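PDB 5O9X: phosphoacetylglucosamine mutase from Aspergillus lentulus, which catalyses the interconversion of N-acetylglucosamine 6-phosphate and N-acetylglucosamine 1-phosphate, probably by way of a sugar bisphosphate intermediate. Local coordinates for residues A[191-204]-A[411-423]. The protein carries 1 engineered substitution. Sequence-based numbering, arbitrary orientation.
Sequences YYEKLAAAFKRVMR and LECLQALTDLINQ
Leu-420 sits as a knob in a hole formed by Leu-195, Ala-198, Phe-199 and Val-202, joining two nearly antiparallel helices whose axes run 161° apart and approach to 8.3 Å. The close approach is consistent with the small residues at the interface, Ala-198 and Ala-416: the methyl of Ala-198 rests against the backbone of the partner helix, its CB 3.5 Å from CA of Leu-420. CD1 of Leu-420 reaches the backbone of 191-204, 3.8 Å from N of Phe-199, because chi1 of 178° swings CG away from the residue's own N, while CD2 meets CG2 of Val-202. One turn along, CG1 of Val-202 presses on CB of Ala-416 at 3.3 Å, tighter than usual carbon packing, and CB of Arg-201 touches the same methyl.

The polar bonds line one border of this apolar seam. Arg-201 bends at chi3 to lay one guanidinium face over the backbone of Ala-416 and direct NH1 at Asp-419 OD2, forming a salt bridge of 2.7 Å whose hydrogen bond is nearly straight. The oxygen lies in the guanidinium plane but is approached on its anti side, the guanidinium and carboxylate planes being turned 48° apart. Water 3 bridges NH2 of Arg-201 to this same OD2, while water 2 lies between Arg-201 and Gln-415, whose NE2 bonds to Ile-397 O. The other carboxylate oxygen, OD1 of Asp-419, receives a hydrogen bond from water 1, which accepts one from Lys-194 NZ; that ammonium also bonds to Tyr-183 O.

The contact joins helix 188-202 of domain II to helix 405-420 of domain III. Helix 428-442 packs against Phe-199 and Val-202, and Val-202 O bonds to His-441. Asp-427 links Tyr-191 OH with Asn-422 ND2, while Leu-417 and Ile-421 lean on strand 385-389.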
loop_
_atom_site.group_PDB
_atom_site.type_symbol
_atom_site.label_atom_id
_atom_site.label_comp_id
_atom_site.label_asym_id
_atom_site.label_seq_id
_atom_site.Cartn_x
_atom_site.Cartn_y
_atom_site.Cartn_z
ATOM N N TYR A 191 -2.165 7.984 -17.042
ATOM C CA TYR A 191 -2.753 7.578 -15.703
ATOM C C TYR A 191 -4.048 8.354 -15.387
ATOM O O TYR A 191 -5.081 7.734 -15.090
ATOM C CB TYR A 191 -1.694 7.795 -14.620
ATOM C CG TYR A 191 -2.178 7.634 -13.193
ATOM C CD1 TYR A 191 -2.150 6.382 -12.605
ATOM C CD2 TYR A 191 -2.685 8.745 -12.448
ATOM C CE1 TYR A 191 -2.581 6.208 -11.290
ATOM C CE2 TYR A 191 -3.188 8.566 -11.142
ATOM C CZ TYR A 191 -3.124 7.319 -10.582
ATOM O OH TYR A 191 -3.570 7.093 -9.308
ATOM N N TYR A 192 -4.035 9.694 -15.547
ATOM C CA TYR A 192 -5.248 10.497 -15.235
ATOM C C TYR A 192 -6.398 10.162 -16.189
ATOM O O TYR A 192 -7.576 10.052 -15.747
ATOM C CB TYR A 192 -5.004 12.007 -15.321
ATOM C CG TYR A 192 -3.916 12.482 -14.362
ATOM C CD1 TYR A 192 -3.922 12.063 -13.010
ATOM C CD2 TYR A 192 -2.868 13.297 -14.815
ATOM C CE1 TYR A 192 -2.853 12.463 -12.105
ATOM C CE2 TYR A 192 -1.818 13.703 -13.961
ATOM C CZ TYR A 192 -1.820 13.285 -12.633
ATOM O OH TYR A 192 -0.805 13.681 -11.810
ATOM N N GLU A 193 -6.045 9.981 -17.471
ATOM C CA GLU A 193 -7.036 9.666 -18.525
ATOM C C GLU A 193 -7.739 8.331 -18.228
ATOM O O GLU A 193 -8.984 8.190 -18.370
ATOM C CB GLU A 193 -6.299 9.603 -19.878
ATOM C CG GLU A 193 -5.974 11.003 -20.329
ATOM C CD GLU A 193 -5.192 11.057 -21.643
ATOM O OE1 GLU A 193 -4.615 10.019 -22.046
ATOM O OE2 GLU A 193 -5.189 12.152 -22.267
ATOM N N LYS A 194 -6.949 7.340 -17.830
ATOM C CA LYS A 194 -7.521 6.007 -17.526
ATOM C C LYS A 194 -8.440 6.047 -16.322
ATOM O O LYS A 194 -9.571 5.501 -16.371
ATOM C CB LYS A 194 -6.415 4.986 -17.278
ATOM C CG LYS A 194 -6.919 3.524 -17.223
ATOM C CD LYS A 194 -5.746 2.664 -16.716
ATOM C CE LYS A 194 -6.125 1.189 -16.523
ATOM N NZ LYS A 194 -6.426 0.588 -17.830
ATOM N N LEU A 195 -7.960 6.648 -15.225
ATOM C CA LEU A 195 -8.816 6.799 -14.032
ATOM C C LEU A 195 -10.078 7.576 -14.372
ATOM O O LEU A 195 -11.240 7.125 -14.051
ATOM C CB LEU A 195 -8.050 7.449 -12.870
ATOM C CG LEU A 195 -7.329 6.503 -11.913
ATOM C CD1 LEU A 195 -6.137 5.931 -12.625
ATOM C CD2 LEU A 195 -6.842 7.394 -10.742
ATOM N N ALA A 196 -9.908 8.694 -15.103
ATOM C CA ALA A 196 -11.106 9.520 -15.408
ATOM C C ALA A 196 -12.131 8.778 -16.260
ATOM O O ALA A 196 -13.362 8.803 -15.962
ATOM C CB ALA A 196 -10.697 10.813 -16.063
ATOM N N ALA A 197 -11.638 8.075 -17.292
ATOM C CA ALA A 197 -12.549 7.360 -18.191
ATOM C C ALA A 197 -13.312 6.218 -17.463
ATOM O O ALA A 197 -14.525 6.013 -17.691
ATOM C CB ALA A 197 -11.820 6.864 -19.460
ATOM N N ALA A 198 -12.584 5.484 -16.613
ATOM C CA ALA A 198 -13.173 4.370 -15.832
ATOM C C ALA A 198 -14.214 4.912 -14.834
ATOM O O ALA A 198 -15.352 4.390 -14.750
ATOM C CB ALA A 198 -12.092 3.570 -15.148
ATOM N N PHE A 199 -13.886 6.015 -14.165
ATOM C CA PHE A 199 -14.838 6.658 -13.227
ATOM C C PHE A 199 -16.075 7.170 -13.925
ATOM O O PHE A 199 -17.222 6.994 -13.425
ATOM C CB PHE A 199 -14.176 7.822 -12.511
ATOM C CG PHE A 199 -14.992 8.398 -11.370
ATOM C CD1 PHE A 199 -15.336 7.611 -10.243
ATOM C CD2 PHE A 199 -15.407 9.741 -11.425
ATOM C CE1 PHE A 199 -16.086 8.246 -9.187
ATOM C CE2 PHE A 199 -16.101 10.368 -10.370
ATOM C CZ PHE A 199 -16.448 9.584 -9.249
ATOM N N LYS A 200 -15.894 7.836 -15.072
ATOM C CA LYS A 200 -17.089 8.200 -15.908
ATOM C C LYS A 200 -18.027 7.016 -16.166
ATOM O O LYS A 200 -19.236 7.136 -15.960
ATOM C CB LYS A 200 -16.643 8.862 -17.247
ATOM C CG LYS A 200 -17.824 9.463 -18.021
ATOM C CD LYS A 200 -17.355 10.040 -19.359
ATOM C CE LYS A 200 -18.503 10.710 -20.143
ATOM N NZ LYS A 200 -18.569 12.128 -19.727
ATOM N N ARG A 201 -17.498 5.884 -16.618
ATOM C CA ARG A 201 -18.312 4.714 -16.897
ATOM C C ARG A 201 -18.958 4.158 -15.616
ATOM O O ARG A 201 -20.141 3.861 -15.602
ATOM C CB ARG A 201 -17.489 3.564 -17.504
ATOM C CG ARG A 201 -17.233 3.729 -19.020
ATOM C CD ARG A 201 -16.052 2.850 -19.437
ATOM N NE ARG A 201 -16.420 1.422 -19.407
ATOM C CZ ARG A 201 -15.541 0.430 -19.206
ATOM N NH1 ARG A 201 -14.253 0.721 -18.936
ATOM N NH2 ARG A 201 -15.926 -0.863 -19.254
ATOM N N VAL A 202 -18.170 3.969 -14.558
ATOM C CA VAL A 202 -18.757 3.470 -13.307
ATOM C C VAL A 202 -19.854 4.416 -12.814
ATOM O O VAL A 202 -20.802 3.921 -12.230
ATOM C CB VAL A 202 -17.767 3.155 -12.153
ATOM C CG1 VAL A 202 -16.585 2.299 -12.571
ATOM C CG2 VAL A 202 -17.263 4.375 -11.467
ATOM N N MET A 203 -19.768 5.724 -13.060
ATOM C CA MET A 203 -20.718 6.654 -12.500
ATOM C C MET A 203 -22.018 6.773 -13.337
ATOM O O MET A 203 -22.870 7.564 -12.989
ATOM C CB MET A 203 -20.145 8.058 -12.265
ATOM C CG MET A 203 -19.070 8.093 -11.113
ATOM S SD MET A 203 -19.918 7.688 -9.541
ATOM C CE MET A 203 -20.943 9.135 -9.210
ATOM N N ARG A 204 -22.111 6.084 -14.470
ATOM C CA ARG A 204 -23.264 6.325 -15.407
ATOM C C ARG A 204 -24.580 6.168 -14.600
ATOM O O ARG A 204 -24.810 5.133 -13.933
ATOM C CB ARG A 204 -23.243 5.387 -16.619
ATOM C CG ARG A 204 -24.485 5.552 -17.528
ATOM C CD ARG A 204 -24.771 4.318 -18.409
ATOM N NE ARG A 204 -23.556 3.890 -19.115
ATOM C CZ ARG A 204 -23.090 4.439 -20.237
ATOM N NH1 ARG A 204 -23.741 5.451 -20.828
ATOM N NH2 ARG A 204 -21.958 3.975 -20.762
ATOM N N LEU A 411 -23.880 -5.563 -15.089
ATOM C CA LEU A 411 -22.700 -6.119 -15.718
ATOM C C LEU A 411 -21.747 -5.012 -16.193
ATOM O O LEU A 411 -20.491 -5.063 -15.951
ATOM C CB LEU A 411 -23.056 -7.112 -16.862
ATOM C CG LEU A 411 -21.827 -7.871 -17.430
ATOM C CD1 LEU A 411 -21.415 -8.987 -16.457
ATOM C CD2 LEU A 411 -22.214 -8.534 -18.744
ATOM N N GLU A 412 -22.298 -3.979 -16.826
ATOM C CA GLU A 412 -21.488 -2.873 -17.309
ATOM C C GLU A 412 -20.821 -2.120 -16.145
ATOM O O GLU A 412 -19.716 -1.656 -16.295
ATOM C CB GLU A 412 -22.327 -1.869 -18.150
ATOM C CG GLU A 412 -22.360 -2.302 -19.645
ATOM C CD GLU A 412 -23.430 -1.592 -20.500
ATOM O OE1 GLU A 412 -23.464 -0.332 -20.516
ATOM O OE2 GLU A 412 -24.245 -2.298 -21.164
ATOM N N CYS A 413 -21.533 -1.978 -15.021
ATOM C CA CYS A 413 -20.924 -1.336 -13.841
ATOM C C CYS A 413 -19.739 -2.199 -13.391
ATOM O O CYS A 413 -18.653 -1.692 -13.167
ATOM C CB CYS A 413 -21.999 -1.166 -12.746
ATOM S SG CYS A 413 -21.351 -0.129 -11.417
ATOM N N LEU A 414 -19.891 -3.518 -13.329
ATOM C CA LEU A 414 -18.753 -4.362 -12.936
ATOM C C LEU A 414 -17.580 -4.235 -13.856
ATOM O O LEU A 414 -16.423 -4.189 -13.415
ATOM C CB LEU A 414 -19.138 -5.854 -12.863
ATOM C CG LEU A 414 -19.770 -6.363 -11.607
ATOM C CD1 LEU A 414 -20.331 -7.741 -11.914
ATOM C CD2 LEU A 414 -18.721 -6.411 -10.467
ATOM N N GLN A 415 -17.843 -4.168 -15.166
ATOM C CA GLN A 415 -16.751 -4.063 -16.149
ATOM C C GLN A 415 -15.987 -2.774 -15.936
ATOM O O GLN A 415 -14.747 -2.772 -15.931
ATOM C CB GLN A 415 -17.315 -4.071 -17.618
ATOM C CG GLN A 415 -18.067 -5.350 -18.013
ATOM C CD GLN A 415 -18.891 -5.196 -19.330
ATOM O OE1 GLN A 415 -19.105 -4.069 -19.821
ATOM N NE2 GLN A 415 -19.314 -6.338 -19.912
ATOM N N ALA A 416 -16.722 -1.674 -15.718
ATOM C CA ALA A 416 -16.078 -0.398 -15.482
ATOM C C ALA A 416 -15.171 -0.455 -14.164
ATOM O O ALA A 416 -14.049 0.109 -14.115
ATOM C CB ALA A 416 -17.138 0.703 -15.366
ATOM N N LEU A 417 -15.698 -1.113 -13.134
ATOM C CA LEU A 417 -14.995 -1.259 -11.847
ATOM C C LEU A 417 -13.638 -1.968 -12.073
ATOM O O LEU A 417 -12.626 -1.596 -11.492
ATOM C CB LEU A 417 -15.961 -2.006 -10.903
ATOM C CG LEU A 417 -15.672 -2.259 -9.438
ATOM C CD1 LEU A 417 -16.985 -2.132 -8.650
ATOM C CD2 LEU A 417 -15.194 -3.698 -9.445
ATOM N N THR A 418 -13.598 -2.968 -12.952
ATOM C CA THR A 418 -12.382 -3.665 -13.202
ATOM C C THR A 418 -11.408 -2.744 -13.930
ATOM O O THR A 418 -10.208 -2.966 -13.836
ATOM C CB THR A 418 -12.543 -4.985 -14.054
ATOM O OG1 THR A 418 -13.002 -4.662 -15.375
ATOM C CG2 THR A 418 -13.507 -6.033 -13.391
ATOM N N ASP A 419 -11.882 -1.732 -14.668
ATOM C CA ASP A 419 -10.886 -0.767 -15.231
ATOM C C ASP A 419 -10.499 0.362 -14.281
ATOM O O ASP A 419 -9.473 1.036 -14.459
ATOM C CB ASP A 419 -11.405 -0.128 -16.521
ATOM C CG ASP A 419 -11.396 -1.103 -17.655
ATOM O OD1 ASP A 419 -10.421 -1.897 -17.790
ATOM O OD2 ASP A 419 -12.406 -1.116 -18.338
ATOM N N LEU A 420 -11.364 0.614 -13.309
ATOM C CA LEU A 420 -11.111 1.677 -12.334
ATOM C C LEU A 420 -10.075 1.149 -11.288
ATOM O O LEU A 420 -9.173 1.895 -10.891
ATOM C CB LEU A 420 -12.396 2.127 -11.653
ATOM C CG LEU A 420 -12.297 3.219 -10.548
ATOM C CD1 LEU A 420 -11.980 4.600 -11.164
ATOM C CD2 LEU A 420 -13.557 3.404 -9.699
ATOM N N ILE A 421 -10.216 -0.125 -10.899
ATOM C CA ILE A 421 -9.497 -0.624 -9.722
ATOM C C ILE A 421 -8.096 -0.984 -10.083
ATOM O O ILE A 421 -7.892 -1.853 -10.934
ATOM C CB ILE A 421 -10.320 -1.631 -8.848
ATOM C CG1 ILE A 421 -11.329 -0.806 -8.115
ATOM C CG2 ILE A 421 -9.494 -2.273 -7.750
ATOM C CD1 ILE A 421 -10.682 0.486 -7.558
ATOM N N ASN A 422 -7.140 -0.276 -9.447
ATOM C CA ASN A 422 -5.754 -0.458 -9.755
ATOM C C ASN A 422 -5.367 -1.871 -9.321
ATOM O O ASN A 422 -5.394 -2.235 -8.148
ATOM C CB ASN A 422 -4.895 0.641 -9.125
ATOM C CG ASN A 422 -3.504 0.765 -9.767
ATOM O OD1 ASN A 422 -2.838 -0.266 -10.041
ATOM N ND2 ASN A 422 -3.043 2.044 -10.000
ATOM N N GLN A 423 -5.063 -2.682 -10.310
ATOM C CA GLN A 423 -4.804 -4.077 -10.095
ATOM C C GLN A 423 -3.371 -4.255 -9.525
ATOM O O GLN A 423 -2.467 -3.450 -9.851
ATOM C CB GLN A 423 -5.043 -4.790 -11.433
ATOM C CG GLN A 423 -6.448 -4.530 -11.996
ATOM C CD GLN A 423 -7.536 -5.119 -11.084
ATOM O OE1 GLN A 423 -7.631 -6.355 -10.914
ATOM N NE2 GLN A 423 -8.346 -4.243 -10.474
HETATM O O HOH W 1 -7.621 -1.888 -16.935
HETATM O O HOH W 2 -18.307 -1.247 -19.835
HETATM O O HOH W 3 -13.964 -3.087 -19.364
#